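Local coordinates for protein glycoside hydrolase family 31 (PDB 5I0F) that probably hydrolyses cycloalternan, a cyclic glucose oligosaccharide, through a covalent glycosyl-enzyme intermediate, as a glycoside hydrolase of family 31, at residues A[163-168]-A[248-253]; A[327-332]-A[384-389]; A[337-342]-A[452-457]. One frame throughout, in Å; residues are numbered along the deposited sequence.

Contact 1. Residues A[163-168]-A[248-253]; sequences VKFALR and ILIEVD. With CA (calcium ion), chain K.
Phe165 holds CG between its backbone N and carbonyl carbon (chi1 64°), which swings the ring across to Ile250. Ile250 answers with CG1 anti to its carbonyl carbon and CG2 anti to its backbone N. Ile250 lies against one face of the ring. Its CB is 4.2 Å from the ring centroid of Phe165, offset toward the rim, in a CH-pi contact. Ile250 CG2 lies 3.9 Å from Phe165 CZ, and CD1 reaches past CE2 to Leu167 CD1. Val252 CG2 approaches the same ring obliquely at CE1. Val163 lies alongside Val252, both pointing the same way, with Val163 CG1 against Val252 CB.

The strands run antiparallel. Val163-Val252, Phe165-Ile250 and Leu167-Ile248 are hydrogen-bonded pairs, each closed by two backbone bonds. Ile250 N to Phe165 O is the shortest, at 2.8 Å, and nearly straight at 177°. Lys164-Glu251 and Ala166-Leu249 are the non-hydrogen-bonded pairs between them, and their side chains take the other face of the sheet. There Lys164 and Glu251 run side by side as extended chains. Their charged ends do not touch. Water 1 joins them, accepting from Lys164 NZ at 3.0 Å and donating to Glu251 OE2 at 2.8 Å. The direct salt bridge of Glu251 goes to Arg162 through OE1.

At the strand end Asp253 grips a calcium ion with OD1 and OD2, each 2.6 Å away. Three waters, Leu254 O and Asp486 OD2 complete the site. Asp486 lies in the first turn of helix 485-506 of the TIM barrel, so the metal ties this sheet to that domain. The pair lies central in a six-stranded antiparallel sheet, flanked by strands 152-155 and 236-240. From the Phe165 face Leu167 and Ile250 pack on strand 225-230 of the neighbouring sheet.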
loop_
_atom_site.group_PDB
_atom_site.type_symbol
_atom_site.label_atom_id
_atom_site.label_comp_id
_atom_site.label_asym_id
_atom_site.label_seq_id
_atom_site.Cartn_x
_atom_site.Cartn_y
_atom_site.Cartn_z
ATOM N N VAL A 163 -1.922 14.388 -20.243
ATOM C CA VAL A 163 -0.986 14.347 -21.359
ATOM C C VAL A 163 -0.546 12.917 -21.540
ATOM O O VAL A 163 -0.440 12.179 -20.566
ATOM C CB VAL A 163 0.220 15.283 -21.126
ATOM C CG1 VAL A 163 1.007 14.908 -19.868
ATOM C CG2 VAL A 163 1.145 15.320 -22.341
ATOM N N LYS A 164 -0.299 12.519 -22.776
ATOM C CA LYS A 164 0.408 11.269 -22.991
ATOM C C LYS A 164 1.595 11.441 -23.914
ATOM O O LYS A 164 1.623 12.324 -24.774
ATOM C CB LYS A 164 -0.518 10.136 -23.434
ATOM C CG LYS A 164 -1.221 10.335 -24.735
ATOM C CD LYS A 164 -2.465 9.448 -24.813
ATOM C CE LYS A 164 -3.154 9.684 -26.151
ATOM N NZ LYS A 164 -4.313 8.785 -26.363
ATOM N N PHE A 165 2.591 10.605 -23.691
ATOM C CA PHE A 165 3.831 10.646 -24.463
ATOM C C PHE A 165 4.503 9.277 -24.383
ATOM O O PHE A 165 4.032 8.399 -23.653
ATOM C CB PHE A 165 4.738 11.793 -23.981
ATOM C CG PHE A 165 5.215 11.647 -22.573
ATOM C CD1 PHE A 165 4.464 12.149 -21.511
ATOM C CD2 PHE A 165 6.409 10.988 -22.300
ATOM C CE1 PHE A 165 4.915 12.009 -20.199
ATOM C CE2 PHE A 165 6.859 10.837 -20.996
ATOM C CZ PHE A 165 6.112 11.355 -19.942
ATOM N N ALA A 166 5.569 9.089 -25.152
ATOM C CA ALA A 166 6.206 7.783 -25.271
ATOM C C ALA A 166 7.703 7.837 -25.092
ATOM O O ALA A 166 8.358 8.852 -25.395
ATOM C CB ALA A 166 5.871 7.145 -26.604
ATOM N N LEU A 167 8.230 6.718 -24.593
ATOM C CA LEU A 167 9.657 6.458 -24.534
ATOM C C LEU A 167 9.987 5.188 -25.315
ATOM O O LEU A 167 9.232 4.194 -25.287
ATOM C CB LEU A 167 10.108 6.265 -23.090
ATOM C CG LEU A 167 9.689 7.309 -22.065
ATOM C CD1 LEU A 167 10.235 6.877 -20.714
ATOM C CD2 LEU A 167 10.222 8.676 -22.436
ATOM N N ARG A 168 11.145 5.200 -25.978
ATOM C CA ARG A 168 11.607 4.052 -26.737
ATOM C C ARG A 168 12.209 2.965 -25.820
ATOM O O ARG A 168 12.989 3.275 -24.927
ATOM C CB ARG A 168 12.647 4.511 -27.761
ATOM C CG ARG A 168 13.041 3.438 -28.770
ATOM C CD ARG A 168 13.808 4.029 -29.951
ATOM N NE ARG A 168 15.056 4.612 -29.493
ATOM C CZ ARG A 168 16.165 3.930 -29.187
ATOM N NH1 ARG A 168 17.235 4.603 -28.772
ATOM N NH2 ARG A 168 16.241 2.593 -29.314
ATOM N N ILE A 248 7.055 2.498 -24.437
ATOM C CA ILE A 248 6.422 2.728 -23.132
ATOM C C ILE A 248 5.563 3.986 -23.281
ATOM O O ILE A 248 6.089 5.089 -23.412
ATOM C CB ILE A 248 7.464 2.908 -22.009
ATOM C CG1 ILE A 248 8.416 1.699 -21.973
ATOM C CG2 ILE A 248 6.774 3.101 -20.671
ATOM C CD1 ILE A 248 9.473 1.757 -20.894
ATOM N N LEU A 249 4.248 3.812 -23.282
ATOM C CA LEU A 249 3.315 4.928 -23.355
ATOM C C LEU A 249 2.962 5.336 -21.935
ATOM O O LEU A 249 2.556 4.490 -21.129
ATOM C CB LEU A 249 2.042 4.526 -24.094
ATOM C CG LEU A 249 2.214 3.753 -25.401
ATOM C CD1 LEU A 249 0.853 3.437 -26.009
ATOM C CD2 LEU A 249 3.086 4.518 -26.378
ATOM N N ILE A 250 3.138 6.622 -21.638
ATOM C CA ILE A 250 2.938 7.175 -20.306
ATOM C C ILE A 250 1.819 8.184 -20.424
ATOM O O ILE A 250 1.861 9.034 -21.310
ATOM C CB ILE A 250 4.226 7.865 -19.804
ATOM C CG1 ILE A 250 5.354 6.829 -19.719
ATOM C CG2 ILE A 250 4.031 8.496 -18.415
ATOM C CD1 ILE A 250 6.678 7.387 -19.267
ATOM N N GLU A 251 0.836 8.102 -19.536
ATOM C CA GLU A 251 -0.228 9.093 -19.444
ATOM C C GLU A 251 -0.233 9.664 -18.019
ATOM O O GLU A 251 -0.087 8.932 -17.048
ATOM C CB GLU A 251 -1.564 8.464 -19.819
ATOM C CG GLU A 251 -2.697 9.451 -20.013
ATOM C CD GLU A 251 -3.858 8.903 -20.854
ATOM O OE1 GLU A 251 -4.974 9.466 -20.742
ATOM O OE2 GLU A 251 -3.672 7.927 -21.618
ATOM N N VAL A 252 -0.393 10.979 -17.918
ATOM C CA VAL A 252 -0.204 11.707 -16.684
ATOM C C VAL A 252 -1.419 12.603 -16.456
ATOM O O VAL A 252 -1.813 13.382 -17.350
ATOM C CB VAL A 252 1.063 12.581 -16.782
ATOM C CG1 VAL A 252 1.321 13.319 -15.485
ATOM C CG2 VAL A 252 2.272 11.745 -17.195
ATOM N N ASP A 253 -2.020 12.501 -15.277
ATOM C CA ASP A 253 -3.064 13.456 -14.857
ATOM C C ASP A 253 -2.411 14.816 -14.587
ATOM O O ASP A 253 -1.317 14.884 -14.006
ATOM C CB ASP A 253 -3.806 12.929 -13.627
ATOM C CG ASP A 253 -4.808 13.913 -13.070
ATOM O OD1 ASP A 253 -5.592 14.496 -13.847
ATOM O OD2 ASP A 253 -4.820 14.139 -11.830
HETATM CA CA CA K . -6.092 16.407 -12.136
HETATM O O HOH W 1 -5.435 7.708 -23.796
HETATM O O HOH W 2 -7.405 18.357 -11.380
HETATM O O HOH W 3 -6.892 17.002 -14.472
HETATM O O HOH W 4 -7.769 14.931 -11.464
#

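Contact 2. Residues A[327-332]-A[384-389]; sequences VVIEAW and VILWQI. With BGC (beta-D-glucopyranose), chain C; GLC (alpha-D-glucopyranose), chain B.
Trp387 O is gripped by two side-chain donors. Trp332 NE1 reaches Trp387 O from across the contact at 3.1 Å, on a lone pair in the carbonyl plane and in the plane of its own indole. Gln388 NE2 adds a second bond to Trp387 O, of 2.9 Å, tilted from the carbonyl plane. Gln388 is bent at chi2 (-74°), which folds its amide back to this oxygen. Its other amide atom, OE1, is bonded to Tyr500 and Arg452. The Trp332 indole is thus fixed at its N-H edge, while Leu386 CD1 sits 3.9 Å above the centre of one face.

Glu330 and Trp387 cross obliquely, with carboxylate and indole planes 65° apart. Glu330 OE2 is 3.4 Å from Trp387 CD1 and also makes a salt bridge to Lys465. Glu330 OE1 accepts from O4 of the beta-glucose at 2.6 Å. Trp387 turns CG anti to its backbone N (chi1 -174°), which carries the ring over to the sugars. Trp387 CH2 is 3.9 Å from C5 of the alpha-glucose, which lies over one ring face toward the rim. The ring edge faces C1 of the beta-glucose, and NE1 bonds Asp467. The two residues thus help shape the wall of the glycan pocket, one by a hydrogen bond and one by a ring face laid against the sugar.

Behind the pocket the backbones pair in parallel register, through Ile385 N to Val327 O, Ile329 N to Ile385 O and Trp387 N to Ile329 O. These are the second and third strands of the eight-stranded TIM barrel, between strands 297-300 and 463-466. Val327, Ile329 and Val384 pack outward on helix 370-379.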
loop_
_atom_site.group_PDB
_atom_site.type_symbol
_atom_site.label_atom_id
_atom_site.label_comp_id
_atom_site.label_asym_id
_atom_site.label_seq_id
_atom_site.Cartn_x
_atom_site.Cartn_y
_atom_site.Cartn_z
ATOM N N VAL A 327 7.265 -7.110 19.613
ATOM C CA VAL A 327 5.855 -7.482 19.664
ATOM C C VAL A 327 5.023 -6.300 19.202
ATOM O O VAL A 327 5.234 -5.167 19.661
ATOM C CB VAL A 327 5.424 -8.015 21.050
ATOM C CG1 VAL A 327 5.600 -6.984 22.160
ATOM C CG2 VAL A 327 3.978 -8.541 20.987
ATOM N N VAL A 328 4.153 -6.547 18.223
ATOM C CA VAL A 328 3.159 -5.570 17.782
ATOM C C VAL A 328 1.845 -5.869 18.507
ATOM O O VAL A 328 1.418 -7.027 18.558
ATOM C CB VAL A 328 2.947 -5.660 16.241
ATOM C CG1 VAL A 328 1.960 -4.596 15.769
ATOM C CG2 VAL A 328 4.291 -5.513 15.523
ATOM N N ILE A 329 1.212 -4.833 19.071
ATOM C CA ILE A 329 -0.100 -4.944 19.678
ATOM C C ILE A 329 -1.024 -4.037 18.887
ATOM O O ILE A 329 -0.768 -2.828 18.777
ATOM C CB ILE A 329 -0.088 -4.528 21.180
ATOM C CG1 ILE A 329 1.090 -5.189 21.915
ATOM C CG2 ILE A 329 -1.424 -4.888 21.827
ATOM C CD1 ILE A 329 1.309 -4.708 23.334
ATOM N N GLU A 330 -2.065 -4.637 18.305
ATOM C CA GLU A 330 -3.042 -3.923 17.499
ATOM C C GLU A 330 -4.260 -3.527 18.280
ATOM O O GLU A 330 -4.655 -2.359 18.255
ATOM C CB GLU A 330 -3.448 -4.768 16.274
ATOM C CG GLU A 330 -2.292 -5.025 15.351
ATOM C CD GLU A 330 -2.719 -5.433 13.956
ATOM O OE1 GLU A 330 -3.774 -6.133 13.820
ATOM O OE2 GLU A 330 -1.976 -5.066 13.010
ATOM N N ALA A 331 -4.835 -4.496 18.988
ATOM C CA ALA A 331 -6.031 -4.290 19.801
ATOM C C ALA A 331 -5.614 -3.952 21.238
ATOM O O ALA A 331 -5.791 -4.749 22.139
ATOM C CB ALA A 331 -6.909 -5.535 19.770
ATOM N N TRP A 332 -5.040 -2.765 21.404
ATOM C CA TRP A 332 -4.574 -2.236 22.680
ATOM C C TRP A 332 -5.485 -1.152 23.249
ATOM O O TRP A 332 -5.486 -0.915 24.469
ATOM C CB TRP A 332 -3.145 -1.648 22.533
ATOM C CG TRP A 332 -3.023 -0.493 21.620
ATOM C CD1 TRP A 332 -2.840 -0.528 20.275
ATOM C CD2 TRP A 332 -3.116 0.888 21.980
ATOM N NE1 TRP A 332 -2.813 0.750 19.766
ATOM C CE2 TRP A 332 -2.976 1.641 20.789
ATOM C CE3 TRP A 332 -3.301 1.559 23.185
ATOM C CZ2 TRP A 332 -2.997 3.042 20.771
ATOM C CZ3 TRP A 332 -3.327 2.976 23.170
ATOM C CH2 TRP A 332 -3.167 3.686 21.969
ATOM N N VAL A 384 8.258 -2.819 21.811
ATOM C CA VAL A 384 6.790 -2.822 21.744
ATOM C C VAL A 384 6.307 -1.794 20.722
ATOM O O VAL A 384 6.676 -0.620 20.789
ATOM C CB VAL A 384 6.166 -2.540 23.142
ATOM C CG1 VAL A 384 4.637 -2.506 23.074
ATOM C CG2 VAL A 384 6.629 -3.579 24.157
ATOM N N ILE A 385 5.505 -2.249 19.757
ATOM C CA ILE A 385 4.953 -1.394 18.693
ATOM C C ILE A 385 3.417 -1.352 18.816
ATOM O O ILE A 385 2.804 -2.398 18.942
ATOM C CB ILE A 385 5.317 -1.974 17.302
ATOM C CG1 ILE A 385 6.836 -2.157 17.145
ATOM C CG2 ILE A 385 4.727 -1.150 16.165
ATOM C CD1 ILE A 385 7.641 -0.913 17.023
ATOM N N LEU A 386 2.804 -0.162 18.752
ATOM C CA LEU A 386 1.352 -0.027 18.808
ATOM C C LEU A 386 0.764 0.403 17.474
ATOM O O LEU A 386 1.320 1.275 16.780
ATOM C CB LEU A 386 0.937 1.001 19.862
ATOM C CG LEU A 386 1.406 0.758 21.297
ATOM C CD1 LEU A 386 0.802 1.799 22.234
ATOM C CD2 LEU A 386 1.058 -0.647 21.771
ATOM N N TRP A 387 -0.405 -0.152 17.171
ATOM C CA TRP A 387 -1.135 0.115 15.932
ATOM C C TRP A 387 -1.827 1.470 15.940
ATOM O O TRP A 387 -2.307 1.930 16.982
ATOM C CB TRP A 387 -2.183 -0.977 15.769
ATOM C CG TRP A 387 -3.004 -1.026 14.508
ATOM C CD1 TRP A 387 -2.741 -1.777 13.408
ATOM C CD2 TRP A 387 -4.259 -0.384 14.262
ATOM N NE1 TRP A 387 -3.752 -1.632 12.488
ATOM C CE2 TRP A 387 -4.685 -0.778 12.977
ATOM C CE3 TRP A 387 -5.058 0.488 14.995
ATOM C CZ2 TRP A 387 -5.877 -0.319 12.396
ATOM C CZ3 TRP A 387 -6.239 0.936 14.436
ATOM C CH2 TRP A 387 -6.642 0.526 13.142
ATOM N N GLN A 388 -1.855 2.083 14.769
ATOM C CA GLN A 388 -2.497 3.369 14.500
ATOM C C GLN A 388 -3.190 3.344 13.157
ATOM O O GLN A 388 -2.867 2.501 12.296
ATOM C CB GLN A 388 -1.450 4.477 14.495
ATOM C CG GLN A 388 -0.847 4.760 15.867
ATOM C CD GLN A 388 -1.799 5.494 16.776
ATOM O OE1 GLN A 388 -1.820 6.712 16.791
ATOM N NE2 GLN A 388 -2.580 4.763 17.550
ATOM N N ILE A 389 -4.119 4.297 12.979
ATOM C CA ILE A 389 -4.832 4.525 11.730
ATOM C C ILE A 389 -4.965 6.074 11.569
ATOM O O ILE A 389 -5.195 6.768 12.583
ATOM C CB ILE A 389 -6.222 3.842 11.778
ATOM C CG1 ILE A 389 -6.991 3.954 10.466
ATOM C CG2 ILE A 389 -7.094 4.449 12.871
ATOM C CD1 ILE A 389 -6.498 3.027 9.414
HETATM C C2 BGC C . -3.714 -4.291 8.492
HETATM C C3 BGC C . -3.765 -5.618 9.272
HETATM C C4 BGC C . -4.336 -5.361 10.663
HETATM C C5 BGC C . -5.702 -4.664 10.578
HETATM C C6 BGC C . -6.137 -4.245 11.977
HETATM C C1 BGC C . -4.526 -3.083 9.026
HETATM O O2 BGC C . -3.399 -4.329 7.086
HETATM O O3 BGC C . -2.461 -6.201 9.342
HETATM O O4 BGC C . -4.461 -6.599 11.389
HETATM O O5 BGC C . -5.722 -3.503 9.708
HETATM O O6 BGC C . -7.495 -3.797 11.972
HETATM C C1 GLC B . -8.316 -4.468 12.940
HETATM C C2 GLC B . -9.794 -4.104 12.722
HETATM C C3 GLC B . -10.093 -2.683 13.183
HETATM C C4 GLC B . -9.571 -2.466 14.599
HETATM C C5 GLC B . -8.080 -2.791 14.656
HETATM C C6 GLC B . -7.483 -2.594 16.046
HETATM O O2 GLC B . -10.145 -4.231 11.338
HETATM O O3 GLC B . -11.505 -2.434 13.117
HETATM O O4 GLC B . -9.798 -1.103 14.988
HETATM O O5 GLC B . -7.894 -4.156 14.271
HETATM O O6 GLC B . -8.069 -3.505 16.968
#

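Contact 3. Residues A[337-342]-A[452-457]; sequences GFTIFR and RRYLVE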
loop_
_atom_site.group_PDB
_atom_site.type_symbol
_atom_site.label_atom_id
_atom_site.label_comp_id
_atom_site.label_asym_id
_atom_site.label_seq_id
_atom_site.Cartn_x
_atom_site.Cartn_y
_atom_site.Cartn_z
ATOM N N GLY A 337 -10.825 6.046 19.990
ATOM C CA GLY A 337 -9.882 7.125 19.686
ATOM C C GLY A 337 -8.447 6.712 19.372
ATOM O O GLY A 337 -7.645 7.555 18.953
ATOM N N PHE A 338 -8.111 5.439 19.588
ATOM C CA PHE A 338 -6.753 4.900 19.340
ATOM C C PHE A 338 -5.634 5.719 19.975
ATOM O O PHE A 338 -4.549 5.875 19.429
ATOM C CB PHE A 338 -6.565 4.622 17.851
ATOM C CG PHE A 338 -7.628 3.721 17.323
ATOM C CD1 PHE A 338 -7.522 2.349 17.494
ATOM C CD2 PHE A 338 -8.813 4.250 16.777
ATOM C CE1 PHE A 338 -8.544 1.499 17.109
ATOM C CE2 PHE A 338 -9.844 3.392 16.370
ATOM C CZ PHE A 338 -9.710 2.019 16.534
ATOM N N THR A 339 -5.933 6.214 21.181
ATOM C CA THR A 339 -5.037 7.046 21.952
ATOM C C THR A 339 -4.829 6.553 23.401
ATOM O O THR A 339 -3.798 6.827 24.007
ATOM C CB THR A 339 -5.612 8.491 21.940
ATOM O OG1 THR A 339 -5.726 8.914 20.567
ATOM C CG2 THR A 339 -4.732 9.404 22.610
ATOM N N ILE A 340 -5.804 5.820 23.926
ATOM C CA ILE A 340 -5.890 5.410 25.329
ATOM C C ILE A 340 -6.076 3.896 25.395
ATOM O O ILE A 340 -6.908 3.364 24.678
ATOM C CB ILE A 340 -7.101 6.096 25.984
ATOM C CG1 ILE A 340 -6.932 7.634 25.874
ATOM C CG2 ILE A 340 -7.297 5.617 27.420
ATOM C CD1 ILE A 340 -8.116 8.434 26.308
ATOM N N PHE A 341 -5.320 3.229 26.275
ATOM C CA PHE A 341 -5.444 1.785 26.484
ATOM C C PHE A 341 -6.858 1.377 26.960
ATOM O O PHE A 341 -7.492 2.096 27.753
ATOM C CB PHE A 341 -4.394 1.280 27.492
ATOM C CG PHE A 341 -3.054 0.925 26.884
ATOM C CD1 PHE A 341 -2.074 1.891 26.691
ATOM C CD2 PHE A 341 -2.769 -0.384 26.506
ATOM C CE1 PHE A 341 -0.848 1.570 26.147
ATOM C CE2 PHE A 341 -1.538 -0.713 25.958
ATOM C CZ PHE A 341 -0.573 0.267 25.778
ATOM N N ARG A 342 -7.356 0.241 26.474
ATOM C CA ARG A 342 -8.699 -0.207 26.836
ATOM C C ARG A 342 -8.845 -0.331 28.366
ATOM O O ARG A 342 -7.922 -0.818 29.044
ATOM C CB ARG A 342 -9.074 -1.530 26.178
ATOM C CG ARG A 342 -10.548 -1.869 26.307
ATOM C CD ARG A 342 -10.969 -2.908 25.287
ATOM N NE ARG A 342 -10.235 -4.185 25.389
ATOM C CZ ARG A 342 -10.658 -5.303 26.003
ATOM N NH1 ARG A 342 -9.891 -6.395 25.980
ATOM N NH2 ARG A 342 -11.818 -5.361 26.657
ATOM N N ARG A 452 -0.636 11.414 20.930
ATOM C CA ARG A 452 0.050 10.132 21.199
ATOM C C ARG A 452 1.388 10.240 21.893
ATOM O O ARG A 452 2.018 9.202 22.147
ATOM C CB ARG A 452 0.332 9.385 19.871
ATOM C CG ARG A 452 -0.883 8.797 19.229
ATOM C CD ARG A 452 -1.539 9.723 18.220
ATOM N NE ARG A 452 -2.754 9.056 17.810
ATOM C CZ ARG A 452 -3.891 9.628 17.448
ATOM N NH1 ARG A 452 -4.033 10.957 17.372
ATOM N NH2 ARG A 452 -4.906 8.839 17.148
ATOM N N ARG A 453 1.853 11.461 22.166
ATOM C CA ARG A 453 3.216 11.666 22.648
ATOM C C ARG A 453 3.470 10.928 23.955
ATOM O O ARG A 453 4.539 10.335 24.135
ATOM C CB ARG A 453 3.529 13.170 22.803
ATOM C CG ARG A 453 4.921 13.478 23.372
ATOM C CD ARG A 453 5.214 14.976 23.371
ATOM N NE ARG A 453 5.377 15.450 22.005
ATOM C CZ ARG A 453 6.462 15.284 21.257
ATOM N NH1 ARG A 453 7.535 14.648 21.719
ATOM N NH2 ARG A 453 6.465 15.741 20.010
ATOM N N TYR A 454 2.488 10.938 24.850
ATOM C CA TYR A 454 2.641 10.247 26.165
ATOM C C TYR A 454 2.922 8.740 26.038
ATOM O O TYR A 454 3.586 8.167 26.904
ATOM C CB TYR A 454 1.446 10.480 27.085
ATOM C CG TYR A 454 0.314 9.507 26.880
ATOM C CD1 TYR A 454 -0.663 9.724 25.906
ATOM C CD2 TYR A 454 0.218 8.353 27.653
ATOM C CE1 TYR A 454 -1.696 8.828 25.731
ATOM C CE2 TYR A 454 -0.802 7.449 27.467
ATOM C CZ TYR A 454 -1.753 7.690 26.502
ATOM O OH TYR A 454 -2.767 6.781 26.341
ATOM N N LEU A 455 2.438 8.113 24.967
ATOM C CA LEU A 455 2.716 6.686 24.711
ATOM C C LEU A 455 4.212 6.436 24.588
ATOM O O LEU A 455 4.713 5.430 25.071
ATOM C CB LEU A 455 2.035 6.201 23.421
ATOM C CG LEU A 455 0.514 6.273 23.435
ATOM C CD1 LEU A 455 0.002 6.016 22.025
ATOM C CD2 LEU A 455 -0.071 5.285 24.456
ATOM N N VAL A 456 4.905 7.358 23.921
ATOM C CA VAL A 456 6.335 7.267 23.707
ATOM C C VAL A 456 7.089 7.816 24.935
ATOM O O VAL A 456 7.988 7.156 25.438
ATOM C CB VAL A 456 6.772 7.989 22.424
ATOM C CG1 VAL A 456 8.245 7.797 22.197
ATOM C CG2 VAL A 456 6.034 7.426 21.203
ATOM N N GLU A 457 6.728 9.003 25.411
ATOM C CA GLU A 457 7.512 9.672 26.459
ATOM C C GLU A 457 7.286 9.101 27.851
ATOM O O GLU A 457 8.237 9.032 28.621
ATOM C CB GLU A 457 7.275 11.188 26.458
ATOM C CG GLU A 457 7.816 11.842 25.206
ATOM C CD GLU A 457 7.822 13.351 25.255
ATOM O OE1 GLU A 457 7.214 13.965 26.181
ATOM O OE2 GLU A 457 8.431 13.921 24.339
HETATM O O HOH W 5 -7.485 9.722 17.282
HETATM O O HOH W 6 -3.680 4.807 28.358
#
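Arg452 comes first and reaches across to the loop 337-342. Its chain is bent at chi2 (92°), which lays the guanidinium beside Thr339. Thr339 OG1 stands 3.5 Å above one face of that group, offset toward the rim, and the two side chains cross at about a right angle. It makes no hydrogen bond there. Thr339 OG1 donates to Gly337 O, 2.9 Å away, and is also bonded to Gln405 NE2. Water 5 accepts from Arg452 NH2 at 2.7 Å and lies next to Gly337 O. The other nitrogens are held from outside the two segments, NE by Gln388 OE1 and NH1 by Trp448 O.

Tyr454 follows and makes the one direct hydrogen bond between the segments. Tyr454 OH donates to Thr339 O at 2.6 Å, in the carbonyl plane and on a lone pair. The acceptor lies at the ring edge, near the ring plane. Tyr454 OH also accepts from water 6 at 3.0 Å, and that water takes the N-H of Phe341.

Leu455 comes next and closes the apolar side. Its CD2 lies 4.2 Å from Phe341 CE1, the two side chains crossing obliquely, and also near Thr339 O. CG of the same leucine lies over one face of the neighbouring Tyr454 ring.

The loop has no regular secondary structure. Thr339 O is met by Tyr454 directly and Phe341 N through a water. The buried guanidinium of Arg452 is bonded to neutral acceptors, Gln388 OE1, Trp448 O and water, which probably stabilises its charge in the interior. Tyr454 OH, donating once and accepting once, probably helps hold in place the loop whose Phe338 lines the glycan pocket.

Overall arrangement
Contact 1 closes along the chain before the other two open. It lies across the chain's centre from them, with centres about 42 Å from contact 2 and about 46 Å from contact 3. It belongs to a six-stranded antiparallel sheet, a separate sheet from the barrel. It touches neither of the others, the nearest atoms being about 24 and 29 Å away. Contacts 2 and 3 share the TIM-barrel domain, and their centres are about 11 Å apart. Their segments alternate in sequence. They meet through Gln388, whose amide bonds Arg452 NE and Phe338 O. Barrel strand, pocket loop and segment 452-457 are therefore joined beside the glycan site.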